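Local coordinates for Nitrate/nitrite sensor protein NarX (Escherichia coli K12, PDB 3EZI) that senses nitrate and nitrite in the periplasm and, as a membrane histidine kinase, passes the signal to the response regulators NarL and NarP, at residues R18-S26 / L73-S83; Q54-W65 / D85-L96. All coordinates share one frame; numbering follows the deposited sequence. Where two conformers were deposited one is given.

Both contacts belong to the all-helical periplasmic sensor domain of NarX, deposited here without ligand, and both draw on helix 55-75 and helix 82-99. Interaction 1 lies at one end of the bundle, where the chain leaving helix 3-22 meets the connection between those two helices; interaction 2 lies nearer the centre of the molecule, along the antiparallel pair itself. Their centres are about 19 Å apart, yet they touch: Val86, from 85-96, packs against Leu20 and Leu73 of interaction 1. Along the sequence the segments alternate, in the order 18-26, 54-65, 73-83, 85-96. Together the two contacts pack the helical hairpin along its length and close its turn against helix 3-22.

Interaction 1 (R18-S26 / L73-S83); sequences RLLAAVPLS and LMRAQNRETVS
Leu20 and Arg79 meet obliquely at one end of the antiparallel helical bundle of the periplasmic sensor domain, where the exit of helix 3-22 packs on the hairpin of helix 55-75 and helix 82-99. With CG anti to the backbone N (chi1 -178°), Leu20 reaches over to the start of helix 82-99: its CD1 lies 3.5 Å from Val82 CG1, the two side chains sliding past each other in opposite directions, while CD2 meets Ser83. Replacing Leu20 with an alanine would probably open a gap beside Val82 and the aliphatic part of Arg79. The Arg79 chain bends at chi3 and brings NH1 3.1 Å from Leu20 O, a hydrogen bond near both the carbonyl and guanidinium planes; a weak second one goes to Val23 O. Val23 crosses Leu73 at about a right angle, CG2 to CD2 3.9 Å, and its other methyl, CG1, turns to Ala76 CB and Asn78 O. After the cis peptide before Pro24, the proline ring rests by the carbonyls of Ala76 and Gln77. Leu25 lays CD1 3.6 Å from Leu73 O, and its backbone N donates to a water 2.8 Å away, which lies within reach of Leu73 O and Ala76 O.

Interaction 2 (Q54-W65 / D85-L96); sequences QLAQLQGLQDYW and DVSQFVAGLDQL. With IPA (isopropyl alcohol), chain E.
Leu61 sits as a knob among Phe89, Gly92, Leu93 and Leu96, the knob-into-hole packing characteristic of neighbouring helices in antiparallel bundles; the axes of 55-65 and 85-96 come within 10.3 Å, at 164°. Its CD1 lies 3.7 Å from Gly92 O, and CD2 packs against Phe89 CD1, the two side chains crossing at about a right angle; a CB on Gly92 would clash with Leu61 CD2. On Phe89, CB touches Tyr64 CE2 at 3.8 Å, and CZ meets Trp65 CD1 at 3.9 Å; the Phe89 and Trp65 side chains lie side by side, pointing the same way, the five-membered ring of Trp65 turned 42° from the phenyl plane. Leu96 CB rests against Leu61 CD1, and its CD2 meets Leu58 CD1.

Polar groups lie toward both ends. Gln54 crosses Leu96 obliquely. At the other end a chi1 of 180° swings the Tyr64 ring away from its own backbone nitrogen and holds OH 3.1 Å from Asp85 O, in the ring plane. An isopropanol, probably from the crystallisation liquor, donates to Gln88 OE1 beside the tyrosine ring.

Around the pair, Leu58 packs on helix 43-52, Trp65 and Phe89 reach Met36 of helix 30-40, and Leu93 touches Leu12 of helix 3-22.

Interaction 1 (R18-S26 / L73-S83)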
loop_
_atom_site.group_PDB
_atom_site.type_symbol
_atom_site.label_atom_id
_atom_site.label_comp_id
_atom_site.label_asym_id
_atom_site.label_seq_id
_atom_site.Cartn_x
_atom_site.Cartn_y
_atom_site.Cartn_z
ATOM N N ARG A 18 1.125 0.297 -10.544
ATOM C CA ARG A 18 0.475 1.212 -11.497
ATOM C C ARG A 18 1.044 2.648 -11.421
ATOM O O ARG A 18 1.288 3.292 -12.442
ATOM C CB ARG A 18 -1.037 1.278 -11.227
ATOM C CG ARG A 18 -1.917 0.571 -12.202
ATOM C CD ARG A 18 -3.234 1.334 -12.424
ATOM N NE ARG A 18 -3.811 1.807 -11.166
ATOM C CZ ARG A 18 -5.114 1.813 -10.927
ATOM N NH1 ARG A 18 -5.946 1.378 -11.859
ATOM N NH2 ARG A 18 -5.580 2.213 -9.749
ATOM N N LEU A 19 1.228 3.151 -10.200
ATOM C CA LEU A 19 1.813 4.475 -9.994
ATOM C C LEU A 19 3.275 4.488 -10.414
ATOM O O LEU A 19 3.746 5.475 -10.977
ATOM C CB LEU A 19 1.690 4.919 -8.502
ATOM C CG LEU A 19 0.405 5.685 -8.203
ATOM C CD1 LEU A 19 0.225 5.864 -6.675
ATOM C CD2 LEU A 19 0.493 7.051 -8.890
ATOM N N LEU A 20 4.009 3.404 -10.175
ATOM C CA LEU A 20 5.419 3.414 -10.590
ATOM C C LEU A 20 5.529 3.515 -12.113
ATOM O O LEU A 20 6.435 4.163 -12.632
ATOM C CB LEU A 20 6.149 2.149 -10.116
ATOM C CG LEU A 20 7.671 1.947 -10.382
ATOM C CD1 LEU A 20 8.508 3.006 -9.653
ATOM C CD2 LEU A 20 8.079 0.525 -9.867
ATOM N N ALA A 21 4.619 2.835 -12.802
ATOM C CA ALA A 21 4.612 2.821 -14.265
ATOM C C ALA A 21 4.265 4.200 -14.842
ATOM O O ALA A 21 4.585 4.496 -16.018
ATOM C CB ALA A 21 3.609 1.746 -14.779
ATOM N N ALA A 22 3.643 5.049 -14.023
ATOM C CA ALA A 22 3.251 6.412 -14.457
ATOM C C ALA A 22 4.350 7.485 -14.215
ATOM O O ALA A 22 4.219 8.605 -14.684
ATOM C CB ALA A 22 1.931 6.847 -13.741
ATOM N N VAL A 23 5.413 7.137 -13.499
ATOM C CA VAL A 23 6.545 8.060 -13.188
ATOM C C VAL A 23 7.190 8.526 -14.523
ATOM O O VAL A 23 7.472 7.698 -15.380
ATOM C CB VAL A 23 7.599 7.316 -12.341
ATOM C CG1 VAL A 23 8.946 8.061 -12.351
ATOM C CG2 VAL A 23 7.098 7.133 -10.889
ATOM N N PRO A 24 7.428 9.854 -14.709
ATOM C CA PRO A 24 7.145 10.956 -13.773
ATOM C C PRO A 24 5.660 11.327 -13.718
ATOM O O PRO A 24 4.981 11.484 -14.747
ATOM C CB PRO A 24 8.033 12.106 -14.293
ATOM C CG PRO A 24 8.040 11.834 -15.834
ATOM C CD PRO A 24 8.241 10.315 -15.859
ATOM N N LEU A 25 5.159 11.484 -12.498
ATOM C CA LEU A 25 3.748 11.778 -12.290
ATOM C C LEU A 25 3.430 13.220 -12.672
ATOM O O LEU A 25 4.324 14.075 -12.658
ATOM C CB LEU A 25 3.362 11.522 -10.819
ATOM C CG LEU A 25 3.750 10.135 -10.230
ATOM C CD1 LEU A 25 3.301 10.028 -8.753
ATOM C CD2 LEU A 25 3.077 9.019 -11.065
ATOM N N SER A 26 2.162 13.442 -13.032
ATOM C CA SER A 26 1.620 14.753 -13.409
ATOM C C SER A 26 0.182 14.882 -12.841
ATOM O O SER A 26 -0.295 13.999 -12.119
ATOM C CB SER A 26 1.617 14.908 -14.943
ATOM O OG SER A 26 0.897 13.860 -15.580
ATOM N N LEU A 73 7.699 9.114 -4.927
ATOM C CA LEU A 73 7.067 8.967 -6.247
ATOM C C LEU A 73 6.778 10.346 -6.888
ATOM O O LEU A 73 6.859 10.508 -8.122
ATOM C CB LEU A 73 5.782 8.136 -6.118
ATOM C CG LEU A 73 5.991 6.623 -5.908
ATOM C CD1 LEU A 73 4.651 5.977 -5.492
ATOM C CD2 LEU A 73 6.497 5.962 -7.229
ATOM N N MET A 74 6.457 11.334 -6.049
ATOM C CA MET A 74 6.172 12.700 -6.548
ATOM C C MET A 74 7.441 13.402 -7.047
ATOM O O MET A 74 7.401 14.215 -7.987
ATOM C CB MET A 74 5.495 13.539 -5.446
ATOM C CG MET A 74 4.030 13.246 -5.285
ATOM S SD MET A 74 3.310 14.067 -3.842
ATOM C CE MET A 74 3.472 15.844 -4.359
ATOM N N ARG A 75 8.559 13.091 -6.405
ATOM C CA ARG A 75 9.848 13.652 -6.773
ATOM C C ARG A 75 10.508 12.958 -7.984
ATOM O O ARG A 75 11.193 13.618 -8.765
ATOM C CB ARG A 75 10.820 13.577 -5.577
ATOM C CG ARG A 75 10.626 14.608 -4.429
ATOM C CD ARG A 75 11.451 14.244 -3.172
ATOM N NE ARG A 75 11.360 15.248 -2.099
ATOM C CZ ARG A 75 10.275 15.475 -1.350
ATOM N NH1 ARG A 75 9.165 14.782 -1.538
ATOM N NH2 ARG A 75 10.316 16.399 -0.399
ATOM N N ALA A 76 10.273 11.650 -8.167
ATOM C CA ALA A 76 10.974 10.907 -9.223
ATOM C C ALA A 76 10.869 11.370 -10.671
ATOM O O ALA A 76 9.773 11.655 -11.181
ATOM C CB ALA A 76 10.627 9.383 -9.117
ATOM N N GLN A 77 12.033 11.447 -11.341
ATOM C CA GLN A 77 12.059 11.841 -12.750
ATOM C C GLN A 77 12.129 10.590 -13.627
ATOM O O GLN A 77 11.774 10.647 -14.829
ATOM C CB GLN A 77 13.248 12.773 -13.059
ATOM C CG GLN A 77 13.123 14.161 -12.436
ATOM C CD GLN A 77 11.755 14.799 -12.673
ATOM O OE1 GLN A 77 11.364 15.081 -13.809
ATOM N NE2 GLN A 77 11.016 15.026 -11.586
ATOM N N ASN A 78 12.596 9.487 -13.019
ATOM C CA ASN A 78 12.698 8.161 -13.668
ATOM C C ASN A 78 12.466 7.040 -12.630
ATOM O O ASN A 78 12.334 7.335 -11.452
ATOM C CB ASN A 78 14.071 7.999 -14.337
ATOM C CG ASN A 78 15.206 8.207 -13.385
ATOM O OD1 ASN A 78 15.394 7.440 -12.445
ATOM N ND2 ASN A 78 15.987 9.262 -13.619
ATOM N N ARG A 79 12.397 5.770 -13.051
ATOM C CA ARG A 79 12.137 4.654 -12.098
ATOM C C ARG A 79 13.339 4.087 -11.362
ATOM O O ARG A 79 13.219 3.224 -10.485
ATOM C CB ARG A 79 11.400 3.521 -12.826
ATOM C CG ARG A 79 9.952 3.877 -13.214
ATOM C CD ARG A 79 9.261 2.711 -13.973
ATOM N NE ARG A 79 9.362 2.923 -15.408
ATOM C CZ ARG A 79 8.637 3.824 -16.060
ATOM N NH1 ARG A 79 7.767 4.556 -15.394
ATOM N NH2 ARG A 79 8.835 4.044 -17.352
ATOM N N GLU A 80 14.504 4.611 -11.712
ATOM C CA GLU A 80 15.788 4.205 -11.152
ATOM C C GLU A 80 15.858 3.896 -9.656
ATOM O O GLU A 80 16.187 2.783 -9.281
ATOM C CB GLU A 80 16.832 5.278 -11.504
ATOM C CG GLU A 80 18.283 4.867 -11.336
ATOM C CD GLU A 80 19.202 6.067 -11.358
ATOM O OE1 GLU A 80 19.100 6.884 -12.305
ATOM O OE2 GLU A 80 20.023 6.194 -10.419
ATOM N N THR A 81 15.576 4.855 -8.785
ATOM C CA THR A 81 15.688 4.533 -7.356
ATOM C C THR A 81 14.342 4.300 -6.657
ATOM O O THR A 81 14.253 3.556 -5.657
ATOM C CB THR A 81 16.465 5.646 -6.588
ATOM O OG1 THR A 81 15.770 6.885 -6.727
ATOM C CG2 THR A 81 17.906 5.800 -7.150
ATOM N N VAL A 82 13.283 4.917 -7.164
ATOM C CA VAL A 82 11.998 4.718 -6.492
ATOM C C VAL A 82 11.448 3.296 -6.711
ATOM O O VAL A 82 10.528 2.870 -6.034
ATOM C CB VAL A 82 10.962 5.826 -6.926
ATOM C CG1 VAL A 82 10.499 5.638 -8.380
ATOM C CG2 VAL A 82 9.804 5.840 -5.967
ATOM N N SER A 83 12.026 2.560 -7.654
ATOM C CA SER A 83 11.563 1.187 -7.904
ATOM C C SER A 83 11.778 0.346 -6.650
ATOM O O SER A 83 10.928 -0.471 -6.276
ATOM C CB SER A 83 12.339 0.536 -9.060
ATOM O OG SER A 83 11.718 -0.688 -9.451
HETATM O O HOH W 1 7.077 11.887 -10.471
HETATM O O HOH W 2 6.246 14.576 -10.858
#

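Interaction 2 (Q54-W65 / D85-L96)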
loop_
_atom_site.group_PDB
_atom_site.type_symbol
_atom_site.label_atom_id
_atom_site.label_comp_id
_atom_site.label_asym_id
_atom_site.label_seq_id
_atom_site.Cartn_x
_atom_site.Cartn_y
_atom_site.Cartn_z
ATOM N N GLN A 54 -2.507 -7.109 14.290
ATOM C CA GLN A 54 -1.553 -6.579 13.317
ATOM C C GLN A 54 -1.636 -5.059 13.230
ATOM O O GLN A 54 -0.975 -4.455 12.376
ATOM C CB GLN A 54 -1.870 -7.079 11.904
ATOM C CG GLN A 54 -2.007 -8.538 11.707
ATOM C CD GLN A 54 -1.196 -8.979 10.533
ATOM O OE1 GLN A 54 0.012 -9.138 10.642
ATOM N NE2 GLN A 54 -1.841 -9.140 9.388
ATOM N N LEU A 55 -2.435 -4.437 14.085
ATOM C CA LEU A 55 -2.618 -2.969 13.983
ATOM C C LEU A 55 -1.319 -2.157 13.861
ATOM O O LEU A 55 -1.237 -1.189 13.068
ATOM C CB LEU A 55 -3.471 -2.420 15.134
ATOM C CG LEU A 55 -3.985 -0.990 14.874
ATOM C CD1 LEU A 55 -4.677 -0.939 13.515
ATOM C CD2 LEU A 55 -4.965 -0.562 15.991
ATOM N N ALA A 56 -0.298 -2.520 14.627
ATOM C CA ALA A 56 0.966 -1.797 14.525
ATOM C C ALA A 56 1.632 -1.957 13.152
ATOM O O ALA A 56 2.280 -1.029 12.619
ATOM C CB ALA A 56 1.934 -2.262 15.631
ATOM N N GLN A 57 1.508 -3.149 12.577
ATOM C CA GLN A 57 2.094 -3.410 11.286
ATOM C C GLN A 57 1.342 -2.639 10.205
ATOM O O GLN A 57 1.967 -2.111 9.266
ATOM C CB GLN A 57 2.060 -4.907 10.999
ATOM C CG GLN A 57 2.560 -5.268 9.645
ATOM C CD GLN A 57 3.545 -6.404 9.724
ATOM O OE1 GLN A 57 3.215 -7.506 10.175
ATOM N NE2 GLN A 57 4.774 -6.137 9.302
ATOM N N LEU A 58 0.018 -2.584 10.327
ATOM C CA LEU A 58 -0.793 -1.822 9.363
ATOM C C LEU A 58 -0.474 -0.321 9.480
ATOM O O LEU A 58 -0.283 0.363 8.471
ATOM C CB LEU A 58 -2.289 -2.007 9.624
ATOM C CG LEU A 58 -3.190 -1.147 8.725
ATOM C CD1 LEU A 58 -2.822 -1.339 7.222
ATOM C CD2 LEU A 58 -4.671 -1.530 8.974
ATOM N N GLN A 59 -0.455 0.197 10.706
ATOM C CA GLN A 59 -0.142 1.625 10.893
ATOM C C GLN A 59 1.264 1.945 10.322
ATOM O O GLN A 59 1.506 3.041 9.775
ATOM C CB GLN A 59 -0.262 1.990 12.399
ATOM C CG GLN A 59 -1.713 1.890 12.930
ATOM C CD GLN A 59 -1.853 2.159 14.437
ATOM O OE1 GLN A 59 -0.934 1.894 15.220
ATOM N NE2 GLN A 59 -3.013 2.677 14.845
ATOM N N GLY A 60 2.197 0.998 10.459
ATOM C CA GLY A 60 3.537 1.177 9.919
ATOM C C GLY A 60 3.546 1.304 8.390
ATOM O O GLY A 60 4.326 2.098 7.815
ATOM N N LEU A 61 2.725 0.491 7.716
ATOM C CA LEU A 61 2.637 0.567 6.275
ATOM C C LEU A 61 2.013 1.881 5.834
ATOM O O LEU A 61 2.361 2.442 4.783
ATOM C CB LEU A 61 1.765 -0.584 5.733
ATOM C CG LEU A 61 2.502 -1.890 5.492
ATOM C CD1 LEU A 61 1.472 -3.022 5.362
ATOM C CD2 LEU A 61 3.350 -1.785 4.245
ATOM N N GLN A 62 1.032 2.332 6.603
ATOM C CA GLN A 62 0.345 3.583 6.299
ATOM C C GLN A 62 1.312 4.744 6.446
ATOM O O GLN A 62 1.287 5.689 5.656
ATOM C CB GLN A 62 -0.870 3.778 7.238
ATOM C CG GLN A 62 -2.012 2.716 6.985
ATOM C CD GLN A 62 -3.095 2.764 8.041
ATOM O OE1 GLN A 62 -2.820 3.183 9.173
ATOM N NE2 GLN A 62 -4.325 2.344 7.693
ATOM N N ASP A 63 2.107 4.703 7.504
ATOM C CA ASP A 63 3.128 5.734 7.755
ATOM C C ASP A 63 4.159 5.752 6.629
ATOM O O ASP A 63 4.562 6.833 6.186
ATOM C CB ASP A 63 3.887 5.485 9.086
ATOM C CG ASP A 63 3.036 5.717 10.310
ATOM O OD1 ASP A 63 1.922 6.291 10.186
ATOM O OD2 ASP A 63 3.522 5.303 11.410
ATOM N N TYR A 64 4.602 4.565 6.180
ATOM C CA TYR A 64 5.580 4.497 5.090
ATOM C C TYR A 64 4.953 5.068 3.805
ATOM O O TYR A 64 5.573 5.851 3.067
ATOM C CB TYR A 64 6.017 3.035 4.889
ATOM C CG TYR A 64 7.030 2.838 3.773
ATOM C CD1 TYR A 64 8.388 3.011 4.012
ATOM C CD2 TYR A 64 6.625 2.458 2.498
ATOM C CE1 TYR A 64 9.324 2.800 3.016
ATOM C CE2 TYR A 64 7.552 2.251 1.488
ATOM C CZ TYR A 64 8.901 2.423 1.764
ATOM O OH TYR A 64 9.836 2.191 0.771
ATOM N N TRP A 65 3.715 4.678 3.526
ATOM C CA TRP A 65 3.051 5.195 2.339
ATOM C C TRP A 65 3.050 6.745 2.327
ATOM O O TRP A 65 3.412 7.390 1.338
ATOM C CB TRP A 65 1.602 4.676 2.338
ATOM C CG TRP A 65 0.819 5.041 1.099
ATOM C CD1 TRP A 65 0.874 4.423 -0.136
ATOM C CD2 TRP A 65 -0.080 6.144 0.961
ATOM N NE1 TRP A 65 0.055 5.099 -1.034
ATOM C CE2 TRP A 65 -0.530 6.160 -0.388
ATOM C CE3 TRP A 65 -0.550 7.129 1.848
ATOM C CZ2 TRP A 65 -1.425 7.129 -0.866
ATOM C CZ3 TRP A 65 -1.438 8.087 1.374
ATOM C CH2 TRP A 65 -1.861 8.083 0.026
ATOM N N ASP A 85 11.801 1.388 -3.602
ATOM C CA ASP A 85 10.883 1.813 -2.552
ATOM C C ASP A 85 9.510 1.136 -2.747
ATOM O O ASP A 85 8.834 0.809 -1.779
ATOM C CB ASP A 85 10.733 3.338 -2.560
ATOM C CG ASP A 85 12.046 4.056 -2.224
ATOM O OD1 ASP A 85 12.534 3.910 -1.085
ATOM O OD2 ASP A 85 12.588 4.753 -3.103
ATOM N N VAL A 86 9.106 0.957 -4.001
ATOM C CA VAL A 86 7.840 0.298 -4.316
ATOM C C VAL A 86 7.988 -1.178 -3.907
ATOM O O VAL A 86 7.103 -1.758 -3.305
ATOM C CB VAL A 86 7.505 0.453 -5.818
ATOM C CG1 VAL A 86 6.334 -0.485 -6.236
ATOM C CG2 VAL A 86 7.112 1.902 -6.090
ATOM N N SER A 87 9.137 -1.768 -4.202
ATOM C CA SER A 87 9.375 -3.162 -3.841
ATOM C C SER A 87 9.293 -3.383 -2.318
ATOM O O SER A 87 8.768 -4.400 -1.875
ATOM C CB SER A 87 10.750 -3.608 -4.332
ATOM O OG SER A 87 10.739 -3.777 -5.735
ATOM N N GLN A 88 9.805 -2.440 -1.532
ATOM C CA GLN A 88 9.772 -2.560 -0.085
ATOM C C GLN A 88 8.307 -2.457 0.398
ATOM O O GLN A 88 7.888 -3.204 1.294
ATOM C CB GLN A 88 10.611 -1.468 0.586
ATOM C CG GLN A 88 10.595 -1.592 2.138
ATOM C CD GLN A 88 11.430 -0.536 2.893
ATOM O OE1 GLN A 88 11.315 -0.414 4.118
ATOM N NE2 GLN A 88 12.285 0.199 2.179
ATOM N N PHE A 89 7.532 -1.543 -0.189
ATOM C CA PHE A 89 6.125 -1.409 0.229
ATOM C C PHE A 89 5.358 -2.728 -0.052
ATOM O O PHE A 89 4.572 -3.209 0.778
ATOM C CB PHE A 89 5.459 -0.256 -0.537
ATOM C CG PHE A 89 4.005 -0.051 -0.194
ATOM C CD1 PHE A 89 3.623 0.412 1.056
ATOM C CD2 PHE A 89 3.029 -0.233 -1.181
ATOM C CE1 PHE A 89 2.272 0.712 1.332
ATOM C CE2 PHE A 89 1.676 0.057 -0.916
ATOM C CZ PHE A 89 1.312 0.528 0.332
ATOM N N VAL A 90 5.587 -3.301 -1.214
ATOM C CA VAL A 90 4.917 -4.566 -1.579
ATOM C C VAL A 90 5.373 -5.689 -0.616
ATOM O O VAL A 90 4.542 -6.507 -0.176
ATOM C CB VAL A 90 5.233 -4.913 -3.077
ATOM C CG1 VAL A 90 4.807 -6.340 -3.426
ATOM C CG2 VAL A 90 4.475 -3.939 -4.000
ATOM N N ALA A 91 6.664 -5.722 -0.260
ATOM C CA ALA A 91 7.161 -6.749 0.672
ATOM C C ALA A 91 6.470 -6.601 2.026
ATOM O O ALA A 91 6.164 -7.605 2.699
ATOM C CB ALA A 91 8.722 -6.635 0.855
ATOM N N GLY A 92 6.233 -5.345 2.428
ATOM C CA GLY A 92 5.549 -5.047 3.681
ATOM C C GLY A 92 4.086 -5.549 3.655
ATOM O O GLY A 92 3.562 -6.011 4.658
ATOM N N LEU A 93 3.439 -5.418 2.504
ATOM C CA LEU A 93 2.039 -5.882 2.313
ATOM C C LEU A 93 2.032 -7.409 2.379
ATOM O O LEU A 93 1.100 -8.006 2.928
ATOM C CB LEU A 93 1.528 -5.429 0.939
ATOM C CG LEU A 93 1.183 -3.948 0.775
ATOM C CD1 LEU A 93 0.847 -3.649 -0.688
ATOM C CD2 LEU A 93 0.022 -3.628 1.735
ATOM N N ASP A 94 3.047 -8.044 1.785
ATOM C CA ASP A 94 3.121 -9.520 1.829
ATOM C C ASP A 94 3.251 -9.946 3.279
ATOM O O ASP A 94 2.668 -10.952 3.672
ATOM C CB ASP A 94 4.340 -10.071 1.047
ATOM C CG ASP A 94 4.172 -9.959 -0.441
ATOM O OD1 ASP A 94 3.018 -9.966 -0.921
ATOM O OD2 ASP A 94 5.191 -9.882 -1.162
ATOM N N GLN A 95 4.002 -9.210 4.085
ATOM C CA GLN A 95 4.163 -9.605 5.492
ATOM C C GLN A 95 2.827 -9.423 6.244
ATOM O O GLN A 95 2.429 -10.247 7.082
ATOM C CB GLN A 95 5.258 -8.752 6.145
ATOM C CG GLN A 95 5.678 -9.193 7.538
ATOM C CD GLN A 95 6.830 -8.338 8.092
ATOM O OE1 GLN A 95 6.656 -7.157 8.409
ATOM N NE2 GLN A 95 8.015 -8.934 8.194
ATOM N N LEU A 96 2.138 -8.314 5.969
ATOM C CA LEU A 96 0.844 -8.065 6.615
ATOM C C LEU A 96 -0.145 -9.238 6.318
ATOM O O LEU A 96 -0.791 -9.769 7.224
ATOM C CB LEU A 96 0.257 -6.721 6.112
ATOM C CG LEU A 96 -1.141 -6.392 6.657
ATOM C CD1 LEU A 96 -1.028 -5.973 8.107
ATOM C CD2 LEU A 96 -1.787 -5.285 5.800
HETATM C C1 IPA E . 8.547 0.159 6.977
HETATM C C2 IPA E . 8.128 -0.497 5.699
HETATM C C3 IPA E . 6.774 -0.858 6.246
HETATM O O2 IPA E . 8.959 -1.625 5.313
HETATM O O HOH W 3 12.615 3.208 1.338
#